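Local coordinates for protein monoglyceride lipase (Saccharomyces cerevisiae, PDB 4ZWN) that hydrolyses monoacylglycerols to free fatty acids and glycerol as a serine hydrolase of the alpha/beta hydrolase superfamily, and also takes part in fatty acid ethyl ester breakdown, at residues Tyr38-Asp42 with Gly43-Gly47. The protein carries 2 engineered substitutions. Numbering follows the deposited sequence.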
loop_
_atom_site.group_PDB
_atom_site.type_symbol
_atom_site.label_atom_id
_atom_site.label_comp_id
_atom_site.label_asym_id
_atom_site.label_seq_id
_atom_site.Cartn_x
_atom_site.Cartn_y
_atom_site.Cartn_z
ATOM N N TYR A 38 3.727 -18.325 -7.322
ATOM C CA TYR A 38 2.458 -18.109 -7.993
ATOM C C TYR A 38 1.306 -18.929 -7.414
ATOM O O TYR A 38 1.492 -20.037 -6.922
ATOM C CB TYR A 38 2.617 -18.406 -9.494
ATOM C CG TYR A 38 3.556 -17.459 -10.221
ATOM C CD1 TYR A 38 4.913 -17.728 -10.307
ATOM C CD2 TYR A 38 3.084 -16.283 -10.797
ATOM C CE1 TYR A 38 5.785 -16.853 -10.966
ATOM C CE2 TYR A 38 3.939 -15.405 -11.454
ATOM C CZ TYR A 38 5.286 -15.693 -11.537
ATOM O OH TYR A 38 6.110 -14.808 -12.195
ATOM N N GLU A 39 0.116 -18.348 -7.459
ATOM C CA GLU A 39 -1.084 -19.001 -6.962
ATOM C C GLU A 39 -2.307 -18.525 -7.727
ATOM O O GLU A 39 -2.489 -17.325 -7.928
ATOM C CB GLU A 39 -1.277 -18.737 -5.468
ATOM C CG GLU A 39 -2.589 -19.252 -4.936
ATOM C CD GLU A 39 -2.646 -19.233 -3.431
ATOM O OE1 GLU A 39 -1.570 -19.276 -2.798
ATOM O OE2 GLU A 39 -3.766 -19.174 -2.885
ATOM N N ASN A 40 -3.134 -19.473 -8.157
ATOM C CA ASN A 40 -4.345 -19.172 -8.907
ATOM C C ASN A 40 -5.543 -18.909 -7.998
ATOM O O ASN A 40 -5.760 -19.618 -7.013
ATOM C CB ASN A 40 -4.669 -20.317 -9.868
ATOM C CG ASN A 40 -3.675 -20.424 -11.012
ATOM O OD1 ASN A 40 -2.583 -19.859 -10.962
ATOM N ND2 ASN A 40 -4.057 -21.153 -12.053
ATOM N N PHE A 41 -6.315 -17.882 -8.339
ATOM C CA PHE A 41 -7.543 -17.565 -7.621
ATOM C C PHE A 41 -8.463 -16.708 -8.480
ATOM O O PHE A 41 -8.055 -15.658 -8.978
ATOM C CB PHE A 41 -7.238 -16.846 -6.302
ATOM C CG PHE A 41 -8.465 -16.372 -5.572
ATOM C CD1 PHE A 41 -9.208 -17.250 -4.798
ATOM C CD2 PHE A 41 -8.869 -15.049 -5.650
ATOM C CE1 PHE A 41 -10.337 -16.820 -4.121
ATOM C CE2 PHE A 41 -9.999 -14.610 -4.973
ATOM C CZ PHE A 41 -10.734 -15.499 -4.208
ATOM N N ASP A 42 -9.699 -17.175 -8.644
ATOM C CA ASP A 42 -10.748 -16.446 -9.354
ATOM C C ASP A 42 -10.286 -15.931 -10.715
ATOM O O ASP A 42 -10.471 -14.761 -11.044
ATOM C CB ASP A 42 -11.255 -15.286 -8.496
ATOM C CG ASP A 42 -12.585 -14.742 -8.980
ATOM O OD1 ASP A 42 -13.325 -15.494 -9.648
ATOM O OD2 ASP A 42 -12.888 -13.564 -8.694
ATOM N N GLY A 43 -9.668 -16.812 -11.494
ATOM C CA GLY A 43 -9.308 -16.500 -12.864
ATOM C C GLY A 43 -8.079 -15.627 -13.029
ATOM O O GLY A 43 -7.938 -14.931 -14.035
ATOM N N ALA A 44 -7.185 -15.658 -12.047
ATOM C CA ALA A 44 -5.945 -14.898 -12.144
ATOM C C ALA A 44 -4.784 -15.635 -11.480
ATOM O O ALA A 44 -4.959 -16.296 -10.456
ATOM C CB ALA A 44 -6.121 -13.519 -11.529
ATOM N N LYS A 45 -3.603 -15.525 -12.079
ATOM C CA LYS A 45 -2.404 -16.138 -11.523
ATOM C C LYS A 45 -1.613 -15.100 -10.739
ATOM O O LYS A 45 -0.849 -14.325 -11.310
ATOM C CB LYS A 45 -1.536 -16.749 -12.627
ATOM C CG LYS A 45 -0.411 -17.624 -12.100
ATOM C CD LYS A 45 0.468 -18.170 -13.213
ATOM C CE LYS A 45 1.327 -17.079 -13.831
ATOM N NZ LYS A 45 2.361 -17.640 -14.744
ATOM N N PHE A 46 -1.811 -15.090 -9.426
ATOM C CA PHE A 46 -1.194 -14.093 -8.562
ATOM C C PHE A 46 0.260 -14.420 -8.233
ATOM O O PHE A 46 0.561 -15.487 -7.695
ATOM C CB PHE A 46 -1.991 -13.951 -7.262
ATOM C CG PHE A 46 -3.347 -13.334 -7.444
ATOM C CD1 PHE A 46 -4.452 -14.122 -7.716
ATOM C CD2 PHE A 46 -3.518 -11.966 -7.334
ATOM C CE1 PHE A 46 -5.702 -13.554 -7.882
ATOM C CE2 PHE A 46 -4.766 -11.393 -7.498
ATOM C CZ PHE A 46 -5.857 -12.188 -7.773
ATOM N N GLY A 47 1.158 -13.495 -8.557
ATOM C CA GLY A 47 2.535 -13.593 -8.113
ATOM C C GLY A 47 2.651 -13.034 -6.706
ATOM O O GLY A 47 2.127 -11.958 -6.419
#
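Tyr38 and Lys45 meet on one face of a tight two-strand hairpin, where the lysine ammonium stands over the phenol ring in a cation-pi contact, NZ lying 4.5 Å from the ring centroid. The lysine chain runs extended from its backbone until it bends at chi3 (71°), which carries CE to 3.6 Å from Tyr38 CD2. A long aliphatic chain with a charged end suits this exposed face, and a CB on Gly47 would come close to Tyr38 CE2, so the glycine probably helps the ring lie near its CA. Asn40 OD1 touches Lys45 CG from the other flank.

Phe46 points to the opposite face and is buried. Its ring turns an edge to the neighbouring strand, with Phe41 O in the ring plane 3.3 Å from CE1, while the same CE1 packs on Phe41 CB. Helix 113-134 covers this side: Phe123 meets Phe46 edge-to-face, and His122 stacks on the Phe41 ring while its NE2 hydrogen-bonds Glu39 OE2. An alanine in place of Phe46 would probably open a gap beneath the hairpin, leaving Phe41 CB and Phe123 without their aromatic neighbour.

Paired amides join the strands, Glu39 N to Phe46 O at 2.9 Å and Phe46 N to Glu39 O at 2.8 Å. Asp42 and Gly43, both at positive phi, make the two-residue turn of this antiparallel beta hairpin, which forms the edge of the central sheet in the alpha/beta hydrolase fold.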